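Local structure of epidermin leader peptide processing serine protease EpiP (Staphylococcus aureus subsp. aureus, 3QFH) at residues 21-27 with 52-58; 170-175 with 204-209; 413-419 with 430-434. The protein is a subtilisin-like serine endopeptidase that probably cleaves the leader peptide from the precursor of the lantibiotic epidermin. One frame throughout, in Å; residues are numbered along the deposited sequence.

In the fold
Contact 1 lies in the propeptide, where strands 20-27 and 53-59 pair in the antiparallel part of a mixed sheet; contacts 2 and 3 belong to the subtilase domain. Contact 2 joins the loops after strands 149-150 and 200-204 of the parallel sheet, contact 3 the C-terminal end of helix 406-416 and the loop before helix 435-439, beside edge strand 338-341. Contacts 1 and 3 are mostly buried and rely on backbone bonds and apolar or ring packing, whereas contact 2 is only partly buried and held by arginine side chains, through a backbone carbonyl, a guanidinium stack and a salt-bridge network. Contact 3 sits across the chain's centre from both, its centre about 41 Å from that of contact 1.

Contact 1. Residues 21-27 with 52-58; sequences LYYSVEY and HVAQIKM. With SO4 (sulfate ion), chain L.
Leu21, Tyr23 and Val25 pair with Met58, Ile56 and Ala54 in an antiparallel beta ladder of the subtilase propeptide, each pair closed by two backbone hydrogen bonds; Tyr23 N reaches Ile56 O at 2.7 Å. A seventh bond, from Tyr27 N to His52 O, continues the ladder past the regular strand, where His52 and Val53 both face Ile48 in a G1 beta bulge.

On the sheet face of Tyr23 and Val25, the Met58 side chain crosses that of Tyr23 at about a right angle, with Met58 CG 3.7 Å from Tyr23 CD2. The Met58 carbonyl oxygen lies at the edge of the same ring, in its plane, and Val25 CG2 meets Ile56 CD1. Helix 60-66 covers this corner through Ala63.

Tyr22, Ser24 and Glu26 occupy the other face. Lys57, extended beyond CG, lays CD over one face of the Tyr22 ring, while the Gln55 amide sits beside Tyr22 CD2, its plane turned 58° from the ring. Thr79 bonds both Ser24 OG and Gln55 NE2, tying the neighbouring side chains together, and Glu26 forms a salt bridge with Lys262 of helix 254-269 in the protease domain.

At the far end, Tyr27 turns CG between its backbone N and carbonyl carbon (chi1 53°), which brings the ring back over the His52 backbone. His52 CB makes a CH-pi contact 4.2 Å from the Tyr27 ring centroid, and His52 NE2 donates to sulfate O4 at 2.6 Å.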
loop_
_atom_site.group_PDB
_atom_site.type_symbol
_atom_site.label_atom_id
_atom_site.label_comp_id
_atom_site.label_asym_id
_atom_site.label_seq_id
_atom_site.Cartn_x
_atom_site.Cartn_y
_atom_site.Cartn_z
ATOM N N LEU A 21 14.191 -15.013 -20.826
ATOM C CA LEU A 21 13.060 -14.627 -19.977
ATOM C C LEU A 21 13.491 -14.088 -18.622
ATOM O O LEU A 21 14.630 -14.273 -18.190
ATOM C CB LEU A 21 12.148 -15.827 -19.743
ATOM C CG LEU A 21 11.657 -16.593 -20.977
ATOM C CD1 LEU A 21 10.901 -17.841 -20.518
ATOM C CD2 LEU A 21 10.793 -15.713 -21.903
ATOM N N TYR A 22 12.545 -13.443 -17.953
ATOM C CA TYR A 22 12.765 -12.866 -16.638
ATOM C C TYR A 22 12.503 -13.897 -15.547
ATOM O O TYR A 22 11.392 -14.423 -15.434
ATOM C CB TYR A 22 11.863 -11.639 -16.434
ATOM C CG TYR A 22 12.332 -10.397 -17.185
ATOM C CD1 TYR A 22 11.984 -10.173 -18.523
ATOM C CD2 TYR A 22 13.126 -9.448 -16.547
ATOM C CE1 TYR A 22 12.431 -9.012 -19.206
ATOM C CE2 TYR A 22 13.581 -8.305 -17.215
ATOM C CZ TYR A 22 13.237 -8.093 -18.530
ATOM O OH TYR A 22 13.695 -6.952 -19.142
ATOM N N TYR A 23 13.534 -14.194 -14.757
ATOM C CA TYR A 23 13.395 -15.117 -13.633
ATOM C C TYR A 23 13.614 -14.419 -12.303
ATOM O O TYR A 23 14.497 -13.551 -12.158
ATOM C CB TYR A 23 14.356 -16.299 -13.750
ATOM C CG TYR A 23 13.976 -17.264 -14.841
ATOM C CD1 TYR A 23 13.069 -18.301 -14.595
ATOM C CD2 TYR A 23 14.494 -17.133 -16.126
ATOM C CE1 TYR A 23 12.695 -19.185 -15.599
ATOM C CE2 TYR A 23 14.121 -18.015 -17.144
ATOM C CZ TYR A 23 13.228 -19.041 -16.873
ATOM O OH TYR A 23 12.864 -19.918 -17.871
ATOM N N SER A 24 12.774 -14.794 -11.345
ATOM C CA SER A 24 12.887 -14.325 -9.974
ATOM C C SER A 24 13.699 -15.373 -9.237
ATOM O O SER A 24 13.389 -16.569 -9.304
ATOM C CB SER A 24 11.513 -14.139 -9.348
ATOM O OG SER A 24 10.823 -13.069 -9.983
ATOM N N VAL A 25 14.747 -14.933 -8.542
ATOM C CA VAL A 25 15.648 -15.854 -7.870
ATOM C C VAL A 25 15.884 -15.505 -6.414
ATOM O O VAL A 25 16.189 -14.352 -6.087
ATOM C CB VAL A 25 17.028 -15.897 -8.598
ATOM C CG1 VAL A 25 17.965 -16.861 -7.919
ATOM C CG2 VAL A 25 16.843 -16.303 -10.067
ATOM N N GLU A 26 15.739 -16.508 -5.546
ATOM C CA GLU A 26 16.028 -16.346 -4.138
ATOM C C GLU A 26 17.342 -17.052 -3.875
ATOM O O GLU A 26 17.483 -18.253 -4.123
ATOM C CB GLU A 26 14.892 -16.887 -3.259
ATOM C CG GLU A 26 15.131 -16.661 -1.767
ATOM C CD GLU A 26 13.866 -16.810 -0.915
ATOM O OE1 GLU A 26 12.770 -17.105 -1.468
ATOM O OE2 GLU A 26 13.973 -16.607 0.316
ATOM N N TYR A 27 18.323 -16.296 -3.407
ATOM C CA TYR A 27 19.653 -16.838 -3.165
ATOM C C TYR A 27 19.971 -16.921 -1.672
ATOM O O TYR A 27 19.192 -16.479 -0.836
ATOM C CB TYR A 27 20.715 -16.066 -3.957
ATOM C CG TYR A 27 20.746 -14.552 -3.794
ATOM C CD1 TYR A 27 21.565 -13.949 -2.853
ATOM C CD2 TYR A 27 20.018 -13.732 -4.641
ATOM C CE1 TYR A 27 21.628 -12.570 -2.729
ATOM C CE2 TYR A 27 20.060 -12.358 -4.523
ATOM C CZ TYR A 27 20.874 -11.778 -3.567
ATOM O OH TYR A 27 20.929 -10.405 -3.448
ATOM N N HIS A 52 17.919 -11.133 -0.101
ATOM C CA HIS A 52 18.505 -12.220 -0.876
ATOM C C HIS A 52 17.651 -12.617 -2.088
ATOM O O HIS A 52 17.466 -13.817 -2.376
ATOM C CB HIS A 52 18.807 -13.433 0.018
ATOM C CG HIS A 52 19.859 -13.168 1.047
ATOM N ND1 HIS A 52 19.640 -13.309 2.396
ATOM C CD2 HIS A 52 21.135 -12.736 0.916
ATOM C CE1 HIS A 52 20.745 -13.007 3.055
ATOM N NE2 HIS A 52 21.669 -12.659 2.178
ATOM N N VAL A 53 17.133 -11.618 -2.808
ATOM C CA VAL A 53 16.349 -11.882 -4.019
ATOM C C VAL A 53 16.832 -11.016 -5.184
ATOM O O VAL A 53 17.243 -9.864 -5.010
ATOM C CB VAL A 53 14.816 -11.726 -3.813
ATOM C CG1 VAL A 53 14.304 -12.742 -2.796
ATOM C CG2 VAL A 53 14.438 -10.313 -3.389
ATOM N N ALA A 54 16.821 -11.606 -6.373
ATOM C CA ALA A 54 17.247 -10.913 -7.572
ATOM C C ALA A 54 16.388 -11.337 -8.734
ATOM O O ALA A 54 15.714 -12.367 -8.686
ATOM C CB ALA A 54 18.697 -11.213 -7.890
ATOM N N GLN A 55 16.384 -10.513 -9.765
ATOM C CA GLN A 55 15.675 -10.854 -10.974
ATOM C C GLN A 55 16.773 -10.990 -11.999
ATOM O O GLN A 55 17.659 -10.142 -12.094
ATOM C CB GLN A 55 14.671 -9.788 -11.369
ATOM C CG GLN A 55 13.676 -10.277 -12.382
ATOM C CD GLN A 55 12.646 -9.216 -12.731
ATOM O OE1 GLN A 55 12.966 -8.023 -12.787
ATOM N NE2 GLN A 55 11.411 -9.649 -13.006
ATOM N N ILE A 56 16.726 -12.068 -12.750
ATOM C CA ILE A 56 17.744 -12.354 -13.731
ATOM C C ILE A 56 17.095 -12.669 -15.067
ATOM O O ILE A 56 16.065 -13.346 -15.138
ATOM C CB ILE A 56 18.607 -13.545 -13.257
ATOM C CG1 ILE A 56 19.188 -13.245 -11.862
ATOM C CG2 ILE A 56 19.715 -13.853 -14.267
ATOM C CD1 ILE A 56 20.083 -14.373 -11.301
ATOM N N LYS A 57 17.683 -12.144 -16.126
ATOM C CA LYS A 57 17.178 -12.389 -17.443
ATOM C C LYS A 57 18.075 -13.491 -18.006
ATOM O O LYS A 57 19.292 -13.320 -18.101
ATOM C CB LYS A 57 17.224 -11.103 -18.273
ATOM C CG LYS A 57 16.374 -11.172 -19.512
ATOM C CD LYS A 57 16.330 -9.859 -20.296
ATOM C CE LYS A 57 15.426 -10.015 -21.517
ATOM N NZ LYS A 57 15.420 -8.823 -22.410
ATOM N N MET A 58 17.488 -14.639 -18.319
ATOM C CA MET A 58 18.257 -15.766 -18.852
ATOM C C MET A 58 17.407 -16.771 -19.632
ATOM O O MET A 58 16.183 -16.758 -19.541
ATOM C CB MET A 58 19.024 -16.474 -17.724
ATOM C CG MET A 58 18.199 -16.904 -16.540
ATOM S SD MET A 58 19.218 -17.543 -15.157
ATOM C CE MET A 58 17.969 -17.684 -13.893
HETATM S S SO4 L . 24.806 -12.125 3.674
HETATM O O1 SO4 L . 26.238 -12.412 3.686
HETATM O O2 SO4 L . 24.175 -12.814 4.795
HETATM O O3 SO4 L . 24.581 -10.686 3.791
HETATM O O4 SO4 L . 24.238 -12.596 2.419
#

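Contact 2. Residues 170-175 with 204-209; sequences DVNDRK and RVFGSK. With SO4 (sulfate ion), chain O.
Loop 170-175 meets the end of strand 200-204 and the loop that follows it; the two segments run close at Val171 and Arg204, CA to CA 5.5 Å, and again at Arg174 and Ser208. Arg204 carries the contact. Its chain leaves with CG opposite the backbone N and bends at chi3 (72°), which turns the guanidinium edge to the Asp170 backbone. Both NE and NH2 donate side-on to the one carbonyl oxygen, Arg204 NE to Asp170 O at 2.9 Å, with the oxygen in the guanidinium plane. The remaining nitrogen, Arg204 NH1, bonds Phe206 O of its own loop and forms a salt bridge with Glu164.

The guanidinium of Arg174 lies flat on that of Arg204, centres 3.6 Å apart and planes at 14°. Two cations can share this space probably because the carboxylates of Asp170 and Glu164 offset their charge: Arg174 grips Asp170 end-on, NH1 to OD2 at 2.8 Å and NH2 to OD1, while Arg204 NH2 feels Asp170 OD2 through charge at a long 3.8 Å. Arg174 NH2 also donates to Asn172 O, which helps fix the rotation of the group, and Asn172 N bonds Asp170 OD1, closing an Asx turn.

Further along, a water accepts from Arg174 N and lies 2.8 Å from Gly207 O, bridging the two loops. Lys175, extended beyond CG, reaches past Phe206 CD1 towards the Lys209 carbonyl, and Lys209 NZ holds a sulfate through O3 at 2.8 Å. These segments, one leading into helix 177-186 and the other starting at the end of strand 200-204, are joined by a salt-bridge network of Asp170, Arg174 and Arg204 in the subtilisin-like alpha/beta fold, with Phe206 near the putative Ser383-His177-Asp130 triad.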
loop_
_atom_site.group_PDB
_atom_site.type_symbol
_atom_site.label_atom_id
_atom_site.label_comp_id
_atom_site.label_asym_id
_atom_site.label_seq_id
_atom_site.Cartn_x
_atom_site.Cartn_y
_atom_site.Cartn_z
ATOM N N ASP A 170 13.487 10.613 -9.554
ATOM C CA ASP A 170 12.316 10.866 -10.409
ATOM C C ASP A 170 11.092 10.151 -9.872
ATOM O O ASP A 170 10.870 8.966 -10.170
ATOM C CB ASP A 170 12.570 10.420 -11.857
ATOM C CG ASP A 170 11.363 10.661 -12.780
ATOM O OD1 ASP A 170 10.289 11.103 -12.309
ATOM O OD2 ASP A 170 11.478 10.405 -13.997
ATOM N N VAL A 171 10.294 10.854 -9.076
ATOM C CA VAL A 171 9.074 10.250 -8.547
ATOM C C VAL A 171 7.814 10.887 -9.106
ATOM O O VAL A 171 6.755 10.762 -8.500
ATOM C CB VAL A 171 9.018 10.222 -7.009
ATOM C CG1 VAL A 171 10.174 9.352 -6.456
ATOM C CG2 VAL A 171 9.020 11.625 -6.411
ATOM N N ASN A 172 7.928 11.570 -10.247
ATOM C CA ASN A 172 6.754 12.160 -10.895
ATOM C C ASN A 172 5.720 11.064 -11.154
ATOM O O ASN A 172 6.079 9.936 -11.509
ATOM C CB ASN A 172 7.122 12.856 -12.211
ATOM C CG ASN A 172 7.859 14.171 -12.000
ATOM O OD1 ASN A 172 8.174 14.550 -10.871
ATOM N ND2 ASN A 172 8.135 14.876 -13.095
ATOM N N ASP A 173 4.449 11.397 -10.963
ATOM C CA ASP A 173 3.355 10.456 -11.159
ATOM C C ASP A 173 2.925 10.467 -12.622
ATOM O O ASP A 173 2.555 11.511 -13.142
ATOM C CB ASP A 173 2.193 10.915 -10.282
ATOM C CG ASP A 173 1.090 9.888 -10.141
ATOM O OD1 ASP A 173 1.176 8.790 -10.707
ATOM O OD2 ASP A 173 0.114 10.193 -9.437
ATOM N N ARG A 174 2.977 9.318 -13.277
ATOM C CA ARG A 174 2.511 9.198 -14.652
ATOM C C ARG A 174 1.052 8.774 -14.688
ATOM O O ARG A 174 0.316 9.187 -15.568
ATOM C CB ARG A 174 3.308 8.153 -15.442
ATOM C CG ARG A 174 4.693 8.558 -15.953
ATOM C CD ARG A 174 5.714 8.740 -14.845
ATOM N NE ARG A 174 7.080 8.710 -15.360
ATOM C CZ ARG A 174 8.159 9.147 -14.706
ATOM N NH1 ARG A 174 9.348 9.061 -15.283
ATOM N NH2 ARG A 174 8.058 9.703 -13.502
ATOM N N LYS A 175 0.644 7.934 -13.739
ATOM C CA LYS A 175 -0.711 7.373 -13.727
ATOM C C LYS A 175 -1.749 8.187 -12.981
ATOM O O LYS A 175 -2.900 8.244 -13.407
ATOM C CB LYS A 175 -0.690 5.945 -13.162
ATOM C CG LYS A 175 0.022 4.971 -14.039
ATOM C CD LYS A 175 -0.238 3.549 -13.588
ATOM C CE LYS A 175 0.328 2.580 -14.547
ATOM N NZ LYS A 175 -0.065 1.198 -14.191
ATOM N N ARG A 204 8.260 5.454 -5.717
ATOM C CA ARG A 204 7.629 5.129 -6.993
ATOM C C ARG A 204 8.005 3.743 -7.500
ATOM O O ARG A 204 9.173 3.432 -7.681
ATOM C CB ARG A 204 7.939 6.190 -8.053
ATOM C CG ARG A 204 7.196 5.931 -9.366
ATOM C CD ARG A 204 7.262 7.130 -10.313
ATOM N NE ARG A 204 8.585 7.325 -10.904
ATOM C CZ ARG A 204 8.974 6.837 -12.083
ATOM N NH1 ARG A 204 8.169 6.086 -12.811
ATOM N NH2 ARG A 204 10.194 7.091 -12.532
ATOM N N VAL A 205 6.972 2.943 -7.729
ATOM C CA VAL A 205 7.083 1.576 -8.208
ATOM C C VAL A 205 6.278 1.343 -9.498
ATOM O O VAL A 205 6.100 0.217 -9.907
ATOM C CB VAL A 205 6.683 0.579 -7.100
ATOM C CG1 VAL A 205 7.613 0.782 -5.886
ATOM C CG2 VAL A 205 5.192 0.739 -6.682
ATOM N N PHE A 206 5.790 2.415 -10.120
ATOM C CA PHE A 206 5.108 2.316 -11.401
ATOM C C PHE A 206 5.666 3.326 -12.371
ATOM O O PHE A 206 5.941 4.474 -12.001
ATOM C CB PHE A 206 3.621 2.627 -11.308
ATOM C CG PHE A 206 2.789 1.553 -10.680
ATOM C CD1 PHE A 206 2.195 0.571 -11.471
ATOM C CD2 PHE A 206 2.530 1.563 -9.316
ATOM C CE1 PHE A 206 1.393 -0.410 -10.901
ATOM C CE2 PHE A 206 1.723 0.586 -8.740
ATOM C CZ PHE A 206 1.155 -0.400 -9.538
ATOM N N GLY A 207 5.842 2.885 -13.608
ATOM C CA GLY A 207 6.186 3.767 -14.700
ATOM C C GLY A 207 4.834 4.114 -15.300
ATOM O O GLY A 207 3.990 4.697 -14.632
ATOM N N SER A 208 4.618 3.732 -16.555
ATOM C CA SER A 208 3.336 3.944 -17.220
ATOM C C SER A 208 2.633 2.604 -17.410
ATOM O O SER A 208 1.476 2.555 -17.787
ATOM C CB SER A 208 3.569 4.585 -18.583
ATOM O OG SER A 208 4.415 5.721 -18.453
ATOM N N LYS A 209 3.356 1.521 -17.145
ATOM C CA LYS A 209 2.869 0.174 -17.337
ATOM C C LYS A 209 2.572 -0.508 -15.983
ATOM O O LYS A 209 1.989 0.112 -15.068
ATOM C CB LYS A 209 3.922 -0.619 -18.128
ATOM C CG LYS A 209 4.265 -0.081 -19.522
ATOM C CD LYS A 209 3.319 -0.586 -20.620
ATOM C CE LYS A 209 1.863 -0.172 -20.418
ATOM N NZ LYS A 209 0.994 -0.483 -21.625
HETATM S S SO4 O . -0.074 1.840 -23.906
HETATM O O1 SO4 O . 0.497 2.303 -25.165
HETATM O O2 SO4 O . -0.368 0.413 -24.012
HETATM O O3 SO4 O . 0.895 2.062 -22.830
HETATM O O4 SO4 O . -1.298 2.577 -23.612
HETATM O O HOH W 1 3.305 6.460 -12.511
#

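Contact 3. Residues 413-419 with 430-434; sequences LYQHGTS and HGELD. With SO4 (sulfate ion), chain M.
Tyr414 and His430 form the ring pair of this contact, an offset stack with centroids 4.5 Å apart and planes at 21°. His430 CD2 lies over the rim of the tyrosine ring, 3.3 Å from Tyr414 CG, and Tyr414 CB in turn sits over the face of the imidazole as a CH-pi contact. Phe425 meets the same histidine edge-to-face.

The tightly packed part lies beyond the end of helix 406-416, whose last turn closes with Gly417 N bonded to Leu413 O. There Thr418 and Leu433 come within 4.4 Å, CA to CA, in a single bridge. Ser419 N donates to Glu432 O at 2.8 Å, nearly along the C=O axis, and Asp434 N donates to Gly417 O from above the carbonyl plane. Gly431 packs against Ser419 O with no room for a CB. Next to these backbone bonds, Leu413 CD1 meets Leu433 CD1 at 3.6 Å, and helix 382-400 covers them through Val389 and Ala392. The buried carboxylate of Glu432 is satisfied by Thr319 and Ser323, and a water joins its OE1 to OG of the partly exposed Ser419. Asp434 is the N-cap of helix 435-439, its OD2 accepting from Lys437 N.

The looser side is polar. Sulfate O4 lies at the edge of the partly exposed imidazole, where His430 ND1 donates to it at 2.7 Å; the exposed Gln415 adds only a weak bond from NE2 to sulfate O1. The whole is a helix-to-loop junction flanking strand 338-341, the edge of the parallel sheet in this subtilisin-like fold, to which Gly431 and Leu433 are joined by backbone hydrogen bonds with Ala339.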
loop_
_atom_site.group_PDB
_atom_site.type_symbol
_atom_site.label_atom_id
_atom_site.label_comp_id
_atom_site.label_asym_id
_atom_site.label_seq_id
_atom_site.Cartn_x
_atom_site.Cartn_y
_atom_site.Cartn_z
ATOM N N LEU A 413 -4.572 2.265 18.283
ATOM C CA LEU A 413 -5.482 2.439 17.153
ATOM C C LEU A 413 -6.644 1.443 17.270
ATOM O O LEU A 413 -7.809 1.821 17.225
ATOM C CB LEU A 413 -4.734 2.252 15.817
ATOM C CG LEU A 413 -5.576 2.290 14.537
ATOM C CD1 LEU A 413 -6.039 3.700 14.243
ATOM C CD2 LEU A 413 -4.822 1.736 13.335
ATOM N N TYR A 414 -6.320 0.173 17.467
ATOM C CA TYR A 414 -7.350 -0.849 17.523
ATOM C C TYR A 414 -8.328 -0.766 18.690
ATOM O O TYR A 414 -9.511 -1.064 18.518
ATOM C CB TYR A 414 -6.738 -2.257 17.520
ATOM C CG TYR A 414 -6.014 -2.656 16.243
ATOM C CD1 TYR A 414 -6.240 -1.986 15.035
ATOM C CD2 TYR A 414 -5.216 -3.804 16.217
ATOM C CE1 TYR A 414 -5.606 -2.380 13.861
ATOM C CE2 TYR A 414 -4.597 -4.221 15.040
ATOM C CZ TYR A 414 -4.802 -3.503 13.866
ATOM O OH TYR A 414 -4.178 -3.901 12.717
ATOM N N GLN A 415 -7.827 -0.397 19.866
ATOM C CA GLN A 415 -8.630 -0.366 21.078
ATOM C C GLN A 415 -9.262 0.969 21.395
ATOM O O GLN A 415 -10.318 0.988 21.992
ATOM C CB GLN A 415 -7.778 -0.802 22.281
ATOM C CG GLN A 415 -7.216 -2.204 22.163
ATOM C CD GLN A 415 -8.302 -3.259 22.042
ATOM O OE1 GLN A 415 -9.356 -3.169 22.688
ATOM N NE2 GLN A 415 -8.050 -4.268 21.218
ATOM N N HIS A 416 -8.611 2.072 21.027
ATOM C CA HIS A 416 -9.140 3.411 21.324
ATOM C C HIS A 416 -9.275 4.320 20.115
ATOM O O HIS A 416 -9.694 5.451 20.263
ATOM C CB HIS A 416 -8.239 4.120 22.354
ATOM C CG HIS A 416 -8.011 3.320 23.593
ATOM N ND1 HIS A 416 -8.870 3.360 24.671
ATOM C CD2 HIS A 416 -7.049 2.419 23.908
ATOM C CE1 HIS A 416 -8.431 2.537 25.607
ATOM N NE2 HIS A 416 -7.331 1.951 25.168
ATOM N N GLY A 417 -8.925 3.842 18.933
ATOM C CA GLY A 417 -8.945 4.686 17.740
ATOM C C GLY A 417 -10.001 4.340 16.714
ATOM O O GLY A 417 -9.910 4.768 15.582
ATOM N N THR A 418 -10.987 3.544 17.098
ATOM C CA THR A 418 -12.051 3.173 16.183
ATOM C C THR A 418 -13.397 3.337 16.867
ATOM O O THR A 418 -13.488 3.430 18.084
ATOM C CB THR A 418 -11.958 1.690 15.713
ATOM O OG1 THR A 418 -12.398 0.825 16.758
ATOM C CG2 THR A 418 -10.523 1.305 15.261
ATOM N N SER A 419 -14.429 3.395 16.047
ATOM C CA SER A 419 -15.801 3.411 16.485
ATOM C C SER A 419 -16.136 1.973 16.917
ATOM O O SER A 419 -15.587 1.017 16.361
ATOM C CB SER A 419 -16.693 3.819 15.297
ATOM O OG SER A 419 -18.037 3.426 15.485
ATOM N N HIS A 430 -11.637 -4.184 13.909
ATOM C CA HIS A 430 -11.931 -3.468 15.169
ATOM C C HIS A 430 -12.920 -2.317 15.025
ATOM O O HIS A 430 -13.406 -1.784 16.030
ATOM C CB HIS A 430 -10.648 -2.974 15.835
ATOM C CG HIS A 430 -9.754 -4.076 16.286
ATOM N ND1 HIS A 430 -9.957 -4.753 17.471
ATOM C CD2 HIS A 430 -8.639 -4.611 15.730
ATOM C CE1 HIS A 430 -9.013 -5.669 17.613
ATOM N NE2 HIS A 430 -8.196 -5.597 16.577
ATOM N N GLY A 431 -13.224 -1.932 13.792
ATOM C CA GLY A 431 -14.235 -0.915 13.534
ATOM C C GLY A 431 -13.754 0.157 12.594
ATOM O O GLY A 431 -12.636 0.090 12.089
ATOM N N GLU A 432 -14.603 1.159 12.370
ATOM C CA GLU A 432 -14.252 2.271 11.503
ATOM C C GLU A 432 -13.320 3.219 12.260
ATOM O O GLU A 432 -13.522 3.511 13.433
ATOM C CB GLU A 432 -15.508 3.017 11.031
ATOM C CG GLU A 432 -15.247 4.002 9.892
ATOM C CD GLU A 432 -16.502 4.729 9.433
ATOM O OE1 GLU A 432 -17.210 5.300 10.297
ATOM O OE2 GLU A 432 -16.762 4.751 8.201
ATOM N N LEU A 433 -12.294 3.674 11.566
ATOM C CA LEU A 433 -11.315 4.635 12.082
ATOM C C LEU A 433 -11.986 5.885 12.701
ATOM O O LEU A 433 -12.908 6.440 12.106
ATOM C CB LEU A 433 -10.439 5.068 10.898
ATOM C CG LEU A 433 -9.328 6.102 11.120
ATOM C CD1 LEU A 433 -8.312 5.634 12.156
ATOM C CD2 LEU A 433 -8.653 6.413 9.778
ATOM N N ASP A 434 -11.530 6.307 13.886
ATOM C CA ASP A 434 -12.031 7.539 14.541
ATOM C C ASP A 434 -10.806 8.273 15.129
ATOM O O ASP A 434 -10.304 7.946 16.212
ATOM C CB ASP A 434 -13.076 7.239 15.620
ATOM C CG ASP A 434 -13.738 8.520 16.201
ATOM O OD1 ASP A 434 -14.844 8.380 16.799
ATOM O OD2 ASP A 434 -13.188 9.649 16.066
HETATM S S SO4 M . -12.131 -5.336 20.265
HETATM O O1 SO4 M . -10.907 -6.007 20.708
HETATM O O2 SO4 M . -13.319 -5.937 20.855
HETATM O O3 SO4 M . -12.042 -3.924 20.609
HETATM O O4 SO4 M . -12.233 -5.459 18.810
HETATM O O HOH W 2 -18.873 4.058 12.538
#